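Local coordinates for protein YECBM32 (Yersinia enterocolitica, PDB 2JDA) that binds polygalacturonic acid, the backbone of plant pectin, as a periplasmic carbohydrate-binding module, at residues K22-A27 and K35-A40; L60-K65 and A127-A132; A12-G17 and W45-L50. All blocks are in the same frame, centred on the assembly; numbering follows the deposited sequence.

In the fold
All three contacts lie in one beta-sandwich module. Contact 2 is the most central, two antiparallel strands whose isoleucines face the interior, while contact 3, a surface contact, pairs strands at the margin of the other sheet and puts threonine, glutamine and tryptophan side chains on the outer face. Contact 1, partly buried, is a loop laid against a short strand, with a single direct hydrogen bond and a histidine–arginine stack in place of strand pairing. Strand 38-41 of contact 1 runs beside strand 125-133 of contact 2, and both contacts supply ligands to the same calcium ion. Contact 3 meets contact 1 through Pro26 and Trp38, and contact 2 through Leu48 and Ile131.

Contact 1: residues K22-A27 and K35-A40; sequences KGHVPA and KTRWAA. With CA (calcium ion), chain C.
His24 and Arg37 lie side by side and point the same way, the guanidinium flat on one face of the imidazole with centres 4.0 Å apart and planes inclined by 26°. His24 CE1 sits over the middle of the guanidinium. Arg37 reaches this place because its CG stands between the backbone N and the carbonyl carbon (chi1 65°), while the chain beyond runs extended to NE alongside the ring. A water in the imidazole plane helps hold the ring's rotation, 2.7 Å from His24 ND1, and accepts a bond from Arg37 N. The inverse gamma turn centred on His24 presents its carbonyl to the strand, where Ala39 N donates to His24 O at 3.3 Å, from above the carbonyl plane. Ala39 is small enough to let the histidine come close, its CB 4.0 Å from His24 CB. Further on, Pro26 CG packs 3.9 Å from Trp38 CD1, a rigid apolar ring suited to an indole. Thr36 grips the calcium ion with both O and OG1. Around this loop, Trp38 bonds through NE1 to Gly17 and lies against strands 10-15 and 44-50, while Arg37 makes a cation-pi contact with Phe64 and strand 38-41 pairs with strand 125-133.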
ATOM      1  N   LYS A  22      15.131 -11.122  -7.384  1.00 12.39           N
ATOM      2  CA  LYS A  22      14.155 -11.023  -8.442  1.00 13.05           C
ATOM      3  C   LYS A  22      13.944  -9.567  -8.841  1.00 12.80           C
ATOM      4  O   LYS A  22      13.247  -9.286  -9.812  1.00 14.77           O
ATOM      5  CB  LYS A  22      12.866 -11.677  -7.992  1.00 14.27           C
ATOM      6  CG  LYS A  22      13.000 -13.195  -7.852  1.00 15.79           C
ATOM      7  CD  LYS A  22      13.113 -13.848  -9.228  1.00 19.37           C
ATOM      8  CE  LYS A  22      12.950 -15.367  -9.178  1.00 21.96           C
ATOM      9  NZ  LYS A  22      13.009 -15.899 -10.604  1.00 24.27           N
ATOM     10  N   GLY A  23      14.514  -8.641  -8.097  1.00 11.79           N
ATOM     11  CA  GLY A  23      14.290  -7.231  -8.426  1.00 12.85           C
ATOM     12  C   GLY A  23      12.883  -6.698  -8.216  1.00 11.49           C
ATOM     13  O   GLY A  23      12.429  -5.825  -8.953  1.00 11.52           O
ATOM     14  N   HIS A  24      12.228  -7.189  -7.184  1.00 11.28           N
ATOM     15  CA  HIS A  24      10.886  -6.723  -6.809  1.00  9.77           C
ATOM     16  C   HIS A  24      11.037  -5.452  -5.922  1.00  9.69           C
ATOM     17  O   HIS A  24      10.789  -5.458  -4.700  1.00 10.49           O
ATOM     18  CB  HIS A  24      10.130  -7.803  -6.047  1.00 11.24           C
ATOM     19  CG  HIS A  24       9.930  -9.054  -6.831  1.00 11.13           C
ATOM     20  ND1 HIS A  24       9.394  -9.084  -8.111  1.00 12.10           N
ATOM     21  CD2 HIS A  24      10.174 -10.335  -6.494  1.00 13.36           C
ATOM     22  CE1 HIS A  24       9.325 -10.326  -8.544  1.00 12.61           C
ATOM     23  NE2 HIS A  24       9.719 -11.111  -7.550  1.00 11.75           N
ATOM     24  N   VAL A  25      11.493  -4.403  -6.567  1.00  9.55           N
ATOM     25  CA  VAL A  25      11.952  -3.185  -5.936  1.00  9.70           C
ATOM     26  C   VAL A  25      10.773  -2.314  -5.488  1.00  9.37           C
ATOM     27  O   VAL A  25       9.678  -2.431  -6.025  1.00  9.87           O
ATOM     28  CB  VAL A  25      12.856  -2.356  -6.898  1.00 10.28           C
ATOM     29  CG1 VAL A  25      14.194  -3.088  -7.154  1.00 11.15           C
ATOM     30  CG2 VAL A  25      12.129  -2.016  -8.206  1.00  9.79           C
ATOM     31  N   PRO A  26      11.013  -1.422  -4.539  1.00  9.41           N
ATOM     32  CA  PRO A  26       9.942  -0.556  -4.049  1.00 10.08           C
ATOM     33  C   PRO A  26       9.217   0.265  -5.136  1.00  9.37           C
ATOM     34  O   PRO A  26       7.976   0.358  -5.138  1.00  9.93           O
ATOM     35  CB  PRO A  26      10.672   0.323  -3.029  1.00 10.59           C
ATOM     36  CG  PRO A  26      11.752  -0.554  -2.525  1.00 11.80           C
ATOM     37  CD  PRO A  26      12.255  -1.245  -3.763  1.00 10.30           C
ATOM     38  N   ALA A  27       9.944   0.789  -6.121  1.00  9.95           N
ATOM     39  CA  ALA A  27       9.312   1.591  -7.157  1.00 10.31           C
ATOM     40  C   ALA A  27       8.274   0.825  -7.964  1.00 10.68           C
ATOM     41  O   ALA A  27       7.404   1.398  -8.610  1.00 11.49           O
ATOM     42  CB  ALA A  27      10.347   2.216  -8.026  1.00 10.76           C
ATOM     43  N   LYS A  35       1.772  -6.038 -13.305  1.00 16.57           N
ATOM     44  CA  LYS A  35       2.634  -7.188 -13.439  1.00 18.07           C
ATOM     45  C   LYS A  35       3.973  -7.030 -12.680  1.00 17.98           C
ATOM     46  O   LYS A  35       4.716  -7.985 -12.606  1.00 20.94           O
ATOM     47  CB  LYS A  35       2.977  -7.490 -14.906  1.00 19.65           C
ATOM     48  CG  LYS A  35       1.781  -7.673 -15.810  1.00 24.75           C
ATOM     49  CD  LYS A  35       2.284  -7.601 -17.314  1.00 30.11           C
ATOM     50  CE  LYS A  35       2.537  -6.138 -17.864  1.00 32.52           C
ATOM     51  NZ  LYS A  35       1.487  -5.089 -17.590  1.00 32.70           N
ATOM     52  N   THR A  36       4.325  -5.835 -12.233  1.00 15.23           N
ATOM     53  CA  THR A  36       5.542  -5.666 -11.401  1.00 13.43           C
ATOM     54  C   THR A  36       5.087  -5.458  -9.954  1.00 12.93           C
ATOM     55  O   THR A  36       4.052  -4.845  -9.687  1.00 12.64           O
ATOM     56  CB  THR A  36       6.329  -4.433 -11.820  1.00 13.10           C
ATOM     57  OG1 THR A  36       5.542  -3.263 -11.567  1.00 13.36           O
ATOM     58  CG2 THR A  36       6.665  -4.467 -13.294  1.00 14.66           C
ATOM     59  N   ARG A  37       5.887  -5.941  -9.016  1.00 10.59           N
ATOM     60  CA  ARG A  37       5.576  -5.839  -7.591  1.00 10.51           C
ATOM     61  C   ARG A  37       6.772  -5.497  -6.766  1.00 10.22           C
ATOM     62  O   ARG A  37       7.896  -5.732  -7.149  1.00 10.04           O
ATOM     63  CB  ARG A  37       4.969  -7.144  -7.101  1.00 10.60           C
ATOM     64  CG  ARG A  37       5.863  -8.365  -7.133  1.00 11.47           C
ATOM     65  CD  ARG A  37       5.127  -9.619  -6.755  1.00 13.40           C
ATOM     66  NE  ARG A  37       5.890 -10.859  -6.834  1.00 15.46           N
ATOM     67  CZ  ARG A  37       6.011 -11.586  -7.916  1.00 16.86           C
ATOM     68  NH1 ARG A  37       5.534 -11.178  -9.082  1.00 18.92           N
ATOM     69  NH2 ARG A  37       6.670 -12.720  -7.806  1.00 21.76           N
ATOM     70  N   TRP A  38       6.482  -4.877  -5.632  1.00  9.57           N
ATOM     71  CA  TRP A  38       7.389  -4.828  -4.495  1.00  9.30           C
ATOM     72  C   TRP A  38       7.112  -6.042  -3.631  1.00  9.54           C
ATOM     73  O   TRP A  38       5.952  -6.370  -3.360  1.00 10.63           O
ATOM     74  CB  TRP A  38       7.118  -3.560  -3.661  1.00  8.86           C
ATOM     75  CG  TRP A  38       7.815  -3.557  -2.331  1.00  8.87           C
ATOM     76  CD1 TRP A  38       9.176  -3.495  -2.132  1.00  9.64           C
ATOM     77  CD2 TRP A  38       7.231  -3.635  -1.041  1.00  9.17           C
ATOM     78  NE1 TRP A  38       9.473  -3.599  -0.800  1.00  9.76           N
ATOM     79  CE2 TRP A  38       8.288  -3.634  -0.097  1.00 10.08           C
ATOM     80  CE3 TRP A  38       5.903  -3.744  -0.560  1.00  9.97           C
ATOM     81  CZ2 TRP A  38       8.057  -3.734   1.268  1.00 11.10           C
ATOM     82  CZ3 TRP A  38       5.688  -3.833   0.779  1.00 10.97           C
ATOM     83  CH2 TRP A  38       6.774  -3.817   1.690  1.00 10.76           C
ATOM     84  N   ALA A  39       8.167  -6.669  -3.152  1.00  9.61           N
ATOM     85  CA  ALA A  39       8.056  -7.796  -2.214  1.00  9.71           C
ATOM     86  C   ALA A  39       9.196  -7.753  -1.207  1.00  9.66           C
ATOM     87  O   ALA A  39      10.336  -7.499  -1.567  1.00 10.57           O
ATOM     88  CB  ALA A  39       8.081  -9.113  -2.911  1.00 10.87           C
ATOM     89  N   ALA A  40       8.875  -8.037   0.054  1.00  9.92           N
ATOM     90  CA  ALA A  40       9.857  -8.044   1.146  1.00 10.58           C
ATOM     91  C   ALA A  40       9.403  -9.062   2.166  1.00  9.94           C
ATOM     92  O   ALA A  40       8.224  -9.343   2.254  1.00 11.05           O
ATOM     93  CB  ALA A  40       9.950  -6.686   1.773  1.00 10.53           C
TER
HETATM   94 CA    CA C1146       3.574  -2.479 -10.234  1.00 11.95          CA
HETATM   95  O   HOH W   1       8.210  -7.438  -9.942  1.00 15.24           O

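Contact 2: residues L60-K65 and A127-A132; sequences LIVPFK and AINEIA. With CA (calcium ion), chain C.
Residues 60-63 and 130-132 run antiparallel, axes 4.8 Å apart at 177°, until a classic beta bulge sets both Asn129 and Glu130 opposite Val62. At the regular end Leu60 and Ala132 exchange two backbone hydrogen bonds, and Val62 N donates to Glu130 O. At the bulge Val62 O takes two donors: Asn129 N at 2.8 Å, nearly along the C=O axis, and Glu130 N in a weak bond at 3.4 Å. Beyond it Phe64 N donates to Ala127 O in an almost straight bond.

On the face of Ile61, Pro63, Ile128 and Ile131 the side chains are apolar, as a buried interior demands, and Ile61 CD1 meets Ile128 CD1 at 4.3 Å. Leu115 of strand 112-120 touches Ile61 and Ile131. On the face of Leu60, Val62, Glu130 and Ala132, Val62 crosses Glu130 obliquely; toward the corner its CG1 meets Asn129 CB, the two side chains at about a right angle. Phe64 CB rests 3.6 Å from Ala127 CB, a neighbour small enough to admit it. With CG anti to the backbone N (chi1 -178°), Phe64 extends its ring past Asn129, whose OD1 lies at the ring edge, 3.5 Å from CD1; the amide stands steeply to the ring, at 78°. Asn129 ND2 donates to a water that also accepts from Lys65 N.

The bulge accompanies the corner at Asn129 and delivers two calcium ligands: Asn129 O and, through a chain bent at chi2, Glu130 OE1, each 2.4 Å from the ion. Glu130 OE2 accepts from Gly32 N, which steadies the carboxylate. Asn28, Asp31, Asp33 and Thr36 complete this calcium site, in keeping with the structural calcium of family 32 modules of the F5/8 type C beta-sandwich fold.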
ATOM      1  N   LEU A  60      -6.000   2.838  -3.263  1.00 10.91           N
ATOM      2  CA  LEU A  60      -6.173   1.617  -4.045  1.00 11.46           C
ATOM      3  C   LEU A  60      -4.994   0.689  -3.722  1.00 11.56           C
ATOM      4  O   LEU A  60      -3.851   1.092  -3.864  1.00 11.51           O
ATOM      5  CB  LEU A  60      -6.196   1.941  -5.538  1.00 12.29           C
ATOM      6  CG  LEU A  60      -6.132   0.702  -6.468  1.00 15.59           C
ATOM      7  CD1 LEU A  60      -7.401  -0.095  -6.451  1.00 15.89           C
ATOM      8  CD2 LEU A  60      -5.801   1.116  -7.896  1.00 19.44           C
ATOM      9  N   ILE A  61      -5.274  -0.531  -3.311  1.00 11.00           N
ATOM     10  CA  ILE A  61      -4.269  -1.553  -3.061  1.00 11.20           C
ATOM     11  C   ILE A  61      -4.569  -2.782  -3.905  1.00 12.28           C
ATOM     12  O   ILE A  61      -5.693  -3.269  -3.965  1.00 12.48           O
ATOM     13  CB  ILE A  61      -4.098  -1.857  -1.547  1.00 12.24           C
ATOM     14  CG1 ILE A  61      -2.897  -2.773  -1.355  1.00 14.26           C
ATOM     15  CG2 ILE A  61      -5.371  -2.420  -0.911  1.00 13.74           C
ATOM     16  CD1 ILE A  61      -2.507  -2.972   0.094  1.00 13.55           C
ATOM     17  N   VAL A  62      -3.528  -3.244  -4.601  1.00 12.00           N
ATOM     18  CA  VAL A  62      -3.591  -4.396  -5.496  1.00 11.91           C
ATOM     19  C   VAL A  62      -2.539  -5.401  -4.999  1.00 11.95           C
ATOM     20  O   VAL A  62      -1.402  -5.397  -5.462  1.00 12.50           O
ATOM     21  CB  VAL A  62      -3.373  -3.968  -6.951  1.00 12.77           C
ATOM     22  CG1 VAL A  62      -3.588  -5.183  -7.888  1.00 13.51           C
ATOM     23  CG2 VAL A  62      -4.268  -2.768  -7.338  1.00 14.35           C
ATOM     24  N   PRO A  63      -2.888  -6.226  -4.037  1.00 11.20           N
ATOM     25  CA  PRO A  63      -1.924  -7.173  -3.494  1.00 11.63           C
ATOM     26  C   PRO A  63      -1.661  -8.316  -4.476  1.00 11.70           C
ATOM     27  O   PRO A  63      -2.527  -8.668  -5.273  1.00 14.06           O
ATOM     28  CB  PRO A  63      -2.570  -7.625  -2.183  1.00 13.82           C
ATOM     29  CG  PRO A  63      -4.032  -7.500  -2.435  1.00 12.19           C
ATOM     30  CD  PRO A  63      -4.182  -6.302  -3.311  1.00 13.05           C
ATOM     31  N   PHE A  64      -0.502  -8.932  -4.360  1.00 11.70           N
ATOM     32  CA  PHE A  64      -0.108 -10.075  -5.190  1.00 11.25           C
ATOM     33  C   PHE A  64      -0.860 -11.333  -4.817  1.00 12.25           C
ATOM     34  O   PHE A  64      -1.026 -11.638  -3.631  1.00 12.70           O
ATOM     35  CB  PHE A  64       1.395 -10.294  -4.951  1.00 12.77           C
ATOM     36  CG  PHE A  64       2.021 -11.406  -5.759  1.00 13.25           C
ATOM     37  CD1 PHE A  64       2.034 -11.377  -7.143  1.00 14.34           C
ATOM     38  CD2 PHE A  64       2.651 -12.460  -5.097  1.00 15.38           C
ATOM     39  CE1 PHE A  64       2.650 -12.414  -7.866  1.00 14.45           C
ATOM     40  CE2 PHE A  64       3.261 -13.491  -5.828  1.00 16.78           C
ATOM     41  CZ  PHE A  64       3.245 -13.439  -7.194  1.00 15.82           C
ATOM     42  N   LYS A  65      -1.311 -12.074  -5.832  1.00 13.63           N
ATOM     43  CA  LYS A  65      -2.036 -13.365  -5.643  1.00 14.57           C
ATOM     44  C   LYS A  65      -3.129 -13.268  -4.596  1.00 13.02           C
ATOM     45  O   LYS A  65      -3.193 -14.052  -3.642  1.00 14.35           O
ATOM     46  CB  LYS A  65      -1.045 -14.503  -5.326  1.00 15.50           C
ATOM     47  CG  LYS A  65      -0.048 -14.883  -6.446  1.00 18.53           C
ATOM     48  CD  LYS A  65       0.811 -16.133  -6.048  1.00 23.15           C
ATOM     49  CE  LYS A  65       1.493 -16.731  -7.261  1.00 27.08           C
ATOM     50  NZ  LYS A  65       2.464 -17.837  -6.905  1.00 29.74           N
ATOM     51  N   ALA A 127       3.764  -8.725  -0.531  1.00 10.65           N
ATOM     52  CA  ALA A 127       3.975  -8.465  -1.941  1.00 10.68           C
ATOM     53  C   ALA A 127       2.777  -7.666  -2.485  1.00 10.34           C
ATOM     54  O   ALA A 127       1.633  -8.086  -2.328  1.00 10.91           O
ATOM     55  CB  ALA A 127       4.172  -9.785  -2.709  1.00 10.96           C
ATOM     56  N   ILE A 128       3.050  -6.536  -3.103  1.00 10.42           N
ATOM     57  CA  ILE A 128       2.035  -5.602  -3.577  1.00  9.70           C
ATOM     58  C   ILE A 128       2.333  -5.235  -5.019  1.00 10.30           C
ATOM     59  O   ILE A 128       3.399  -4.729  -5.313  1.00 10.32           O
ATOM     60  CB  ILE A 128       1.921  -4.357  -2.665  1.00 11.08           C
ATOM     61  CG1 ILE A 128       1.577  -4.771  -1.231  1.00 11.72           C
ATOM     62  CG2 ILE A 128       0.898  -3.440  -3.220  1.00 10.92           C
ATOM     63  CD1 ILE A 128       1.683  -3.641  -0.158  1.00 11.73           C
ATOM     64  N   ASN A 129       1.366  -5.487  -5.902  1.00 10.57           N
ATOM     65  CA  ASN A 129       1.548  -5.143  -7.309  1.00 11.28           C
ATOM     66  C   ASN A 129       1.464  -3.648  -7.552  1.00 11.22           C
ATOM     67  O   ASN A 129       2.227  -3.070  -8.355  1.00 12.35           O
ATOM     68  CB  ASN A 129       0.504  -5.839  -8.181  1.00 11.76           C
ATOM     69  CG  ASN A 129       0.569  -7.359  -8.147  1.00 13.40           C
ATOM     70  OD1 ASN A 129       1.595  -7.962  -7.854  1.00 15.15           O
ATOM     71  ND2 ASN A 129      -0.592  -8.013  -8.452  1.00 15.71           N
ATOM     72  N   GLU A 130       0.510  -2.979  -6.902  1.00 12.01           N
ATOM     73  CA  GLU A 130       0.276  -1.578  -7.163  1.00 13.14           C
ATOM     74  C   GLU A 130      -0.483  -0.958  -5.984  1.00 12.10           C
ATOM     75  O   GLU A 130      -1.274  -1.589  -5.274  1.00 12.07           O
ATOM     76  CB  GLU A 130      -0.557  -1.439  -8.441  1.00 14.31           C
ATOM     77  CG  GLU A 130      -0.389  -0.149  -9.154  1.00 20.75           C
ATOM     78  CD  GLU A 130       0.976   0.108  -9.801  1.00 17.17           C
ATOM     79  OE1 GLU A 130       1.851  -0.754 -10.143  1.00 17.28           O
ATOM     80  OE2 GLU A 130       1.191   1.278  -9.878  1.00 20.89           O
ATOM     81  N   ILE A 131      -0.130   0.294  -5.730  1.00 12.64           N
ATOM     82  CA  ILE A 131      -0.842   1.157  -4.838  1.00 13.33           C
ATOM     83  C   ILE A 131      -1.035   2.486  -5.528  1.00 13.52           C
ATOM     84  O   ILE A 131      -0.152   3.010  -6.197  1.00 14.01           O
ATOM     85  CB  ILE A 131      -0.067   1.308  -3.535  1.00 13.89           C
ATOM     86  CG1 ILE A 131      -0.902   1.925  -2.433  1.00 18.62           C
ATOM     87  CG2 ILE A 131       1.156   2.043  -3.740  1.00 17.07           C
ATOM     88  CD1 ILE A 131      -0.536   1.247  -1.077  1.00 23.14           C
ATOM     89  N   ALA A 132      -2.189   3.083  -5.308  1.00 12.61           N
ATOM     90  CA  ALA A 132      -2.432   4.447  -5.800  1.00 12.55           C
ATOM     91  C   ALA A 132      -3.203   5.223  -4.722  1.00 11.82           C
ATOM     92  O   ALA A 132      -3.924   4.620  -3.907  1.00 13.35           O
ATOM     93  CB  ALA A 132      -3.176   4.442  -7.103  1.00 13.71           C
TER
HETATM   94 CA    CA C1146       3.574  -2.479 -10.234  1.00 11.95          CA
HETATM   95  O   HOH W   2      -1.184 -10.975  -8.485  1.00 18.20           O

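Contact 3: residues A12-G17 and W45-L50; sequences AVTASG and WVQLEL
Ser16 OG and Trp45 CG each stand between their own backbone N and carbonyl carbon (chi1 55° for both), which turns the hydroxyl to Trp45 N and folds the indole over the end of strand 10-15 and Ser16. Ser16 OG accepts from Trp45 N at 3.0 Å, and Ser16 N donates to Trp45 O at 2.9 Å. The indole lies flat on the Ala15-Ser16 peptide, Ser16 N over its centre and the Ala15 carbonyl carbon toward its rim; Ser16 CB makes a CH-pi contact 3.6 Å from the centroid of the five-membered ring. Serine's short side chain lets the ring settle. Thr14 OG1 meets the indole edge, 3.6 Å from Trp45 CZ3, and lies alongside Gln47. A water ties these polar groups together, 2.8 Å from Thr14 OG1 and donating to Gln47 O. Apolar Val13, Ala15, Val46 and Leu48 form the other face, Val13 CG1 reaching Val46 CG2 at 3.7 Å and Val13 CG2 reaching Leu48 CD2. Two backbone bonds join Thr14 with Gln47; Glu49 N donates to Ala12 O, with a weak return bond. Strand 10-15 is outermost in its sheet; strand 44-50 separates it from strand 112-120, and Leu48 packs on Ile131 and Ile133 of the facing sheet.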
ATOM      1  N   ALA A  12       8.294   9.484  -4.905  1.00 14.61           N
ATOM      2  CA  ALA A  12       9.402   8.736  -4.320  1.00 13.94           C
ATOM      3  C   ALA A  12       8.819   7.616  -3.489  1.00 13.53           C
ATOM      4  O   ALA A  12       7.812   7.804  -2.828  1.00 14.05           O
ATOM      5  CB  ALA A  12      10.256   9.614  -3.496  1.00 14.62           C
ATOM      6  N   VAL A  13       9.446   6.466  -3.582  1.00 10.93           N
ATOM      7  CA  VAL A  13       9.075   5.299  -2.800  1.00 10.60           C
ATOM      8  C   VAL A  13      10.324   4.815  -2.092  1.00 11.17           C
ATOM      9  O   VAL A  13      11.410   4.753  -2.712  1.00 12.15           O
ATOM     10  CB  VAL A  13       8.493   4.153  -3.656  1.00 10.30           C
ATOM     11  CG1 VAL A  13       8.121   2.946  -2.782  1.00 12.03           C
ATOM     12  CG2 VAL A  13       7.334   4.623  -4.456  1.00 11.35           C
ATOM     13  N   THR A  14      10.191   4.457  -0.820  1.00  9.91           N
ATOM     14  CA  THR A  14      11.270   3.839  -0.056  1.00 10.06           C
ATOM     15  C   THR A  14      10.686   2.620   0.632  1.00  9.80           C
ATOM     16  O   THR A  14       9.472   2.505   0.811  1.00  9.80           O
ATOM     17  CB  THR A  14      11.919   4.800   0.944  1.00 10.90           C
ATOM     18  OG1 THR A  14      10.904   5.366   1.789  1.00 11.92           O
ATOM     19  CG2 THR A  14      12.602   5.934   0.259  1.00 12.10           C
ATOM     20  N   ALA A  15      11.537   1.731   1.087  1.00 10.26           N
ATOM     21  CA  ALA A  15      11.074   0.551   1.800  1.00  9.87           C
ATOM     22  C   ALA A  15      12.124   0.003   2.773  1.00  9.74           C
ATOM     23  O   ALA A  15      13.321   0.280   2.652  1.00 10.50           O
ATOM     24  CB  ALA A  15      10.643  -0.526   0.820  1.00 10.20           C
ATOM     25  N   SER A  16      11.658  -0.827   3.709  1.00  9.26           N
ATOM     26  CA  SER A  16      12.523  -1.504   4.628  1.00 10.06           C
ATOM     27  C   SER A  16      13.500  -2.437   3.923  1.00 10.90           C
ATOM     28  O   SER A  16      14.598  -2.650   4.434  1.00 11.37           O
ATOM     29  CB  SER A  16      11.690  -2.351   5.583  1.00 10.84           C
ATOM     30  OG  SER A  16      10.855  -3.234   4.925  1.00 10.91           O
ATOM     31  N   GLY A  17      13.062  -3.023   2.821  1.00 10.14           N
ATOM     32  CA  GLY A  17      13.807  -4.024   2.080  1.00  9.93           C
ATOM     33  C   GLY A  17      13.010  -4.484   0.902  1.00  9.04           C
ATOM     34  O   GLY A  17      11.910  -3.995   0.694  1.00  9.92           O
ATOM     35  N   TRP A  45       8.049  -2.380   5.633  1.00  9.40           N
ATOM     36  CA  TRP A  45       7.286  -1.156   5.378  1.00  9.74           C
ATOM     37  C   TRP A  45       7.637  -0.654   4.007  1.00  9.30           C
ATOM     38  O   TRP A  45       8.719  -0.888   3.494  1.00  9.51           O
ATOM     39  CB  TRP A  45       7.497  -0.055   6.455  1.00  9.11           C
ATOM     40  CG  TRP A  45       8.899   0.340   6.692  1.00 10.50           C
ATOM     41  CD1 TRP A  45       9.758  -0.209   7.592  1.00  9.68           C
ATOM     42  CD2 TRP A  45       9.681   1.238   5.896  1.00  8.93           C
ATOM     43  NE1 TRP A  45      11.012   0.348   7.444  1.00 11.31           N
ATOM     44  CE2 TRP A  45      10.985   1.235   6.404  1.00  9.13           C
ATOM     45  CE3 TRP A  45       9.392   2.086   4.816  1.00  9.44           C
ATOM     46  CZ2 TRP A  45      12.000   2.016   5.873  1.00 10.10           C
ATOM     47  CZ3 TRP A  45      10.400   2.890   4.316  1.00  9.80           C
ATOM     48  CH2 TRP A  45      11.695   2.839   4.834  1.00 11.44           C
ATOM     49  N   VAL A  46       6.682   0.054   3.401  1.00  8.97           N
ATOM     50  CA  VAL A  46       6.864   0.767   2.140  1.00  9.09           C
ATOM     51  C   VAL A  46       6.232   2.131   2.305  1.00  8.95           C
ATOM     52  O   VAL A  46       5.124   2.251   2.868  1.00 10.04           O
ATOM     53  CB  VAL A  46       6.300  -0.055   0.966  1.00  9.10           C
ATOM     54  CG1 VAL A  46       4.796  -0.339   1.078  1.00 10.59           C
ATOM     55  CG2 VAL A  46       6.623   0.652  -0.363  1.00  9.55           C
ATOM     56  N   GLN A  47       6.966   3.156   1.881  1.00  9.36           N
ATOM     57  CA  GLN A  47       6.599   4.552   2.134  1.00  8.60           C
ATOM     58  C   GLN A  47       6.515   5.303   0.832  1.00  9.03           C
ATOM     59  O   GLN A  47       7.406   5.251   0.015  1.00 10.28           O
ATOM     60  CB  GLN A  47       7.597   5.199   3.068  1.00  9.96           C
ATOM     61  CG  GLN A  47       7.360   6.672   3.364  1.00 10.59           C
ATOM     62  CD  GLN A  47       8.387   7.218   4.318  1.00 11.24           C
ATOM     63  OE1 GLN A  47       8.456   6.749   5.446  1.00 13.63           O
ATOM     64  NE2 GLN A  47       9.219   8.178   3.862  1.00 14.31           N
ATOM     65  N   LEU A  48       5.390   5.960   0.635  1.00  9.85           N
ATOM     66  CA  LEU A  48       5.026   6.706  -0.565  1.00  9.96           C
ATOM     67  C   LEU A  48       5.122   8.178  -0.256  1.00 10.66           C
ATOM     68  O   LEU A  48       4.455   8.661   0.695  1.00 11.48           O
ATOM     69  CB  LEU A  48       3.616   6.358  -1.004  1.00 10.97           C
ATOM     70  CG  LEU A  48       3.293   4.895  -1.082  1.00 13.79           C
ATOM     71  CD1 LEU A  48       1.814   4.701  -1.349  1.00 18.26           C
ATOM     72  CD2 LEU A  48       4.146   4.181  -2.092  1.00 16.32           C
ATOM     73  N   GLU A  49       5.953   8.898  -0.992  1.00 11.74           N
ATOM     74  CA  GLU A  49       6.043  10.356  -0.869  1.00 12.90           C
ATOM     75  C   GLU A  49       5.321  10.968  -2.031  1.00 12.36           C
ATOM     76  O   GLU A  49       5.572  10.605  -3.183  1.00 13.67           O
ATOM     77  CB  GLU A  49       7.511  10.818  -0.872  1.00 13.49           C
ATOM     78  CG  GLU A  49       7.674  12.336  -0.766  1.00 14.63           C
ATOM     79  CD  GLU A  49       9.122  12.785  -0.808  1.00 18.71           C
ATOM     80  OE1 GLU A  49      10.023  11.976  -0.432  1.00 19.65           O
ATOM     81  OE2 GLU A  49       9.326  13.995  -1.144  1.00 22.04           O
ATOM     82  N   LEU A  50       4.381  11.858  -1.715  1.00 12.90           N
ATOM     83  CA  LEU A  50       3.619  12.608  -2.718  1.00 13.59           C
ATOM     84  C   LEU A  50       4.383  13.872  -3.105  1.00 15.27           C
ATOM     85  O   LEU A  50       5.264  14.319  -2.386  1.00 14.91           O
ATOM     86  CB  LEU A  50       2.226  12.951  -2.204  1.00 13.52           C
ATOM     87  CG  LEU A  50       1.438  11.762  -1.637  1.00 14.66           C
ATOM     88  CD1 LEU A  50       0.073  12.212  -1.178  1.00 14.81           C
ATOM     89  CD2 LEU A  50       1.318  10.659  -2.667  1.00 16.94           C
TER
HETATM   90  O   HOH W   3       9.323   7.398   0.679  1.00 13.86           O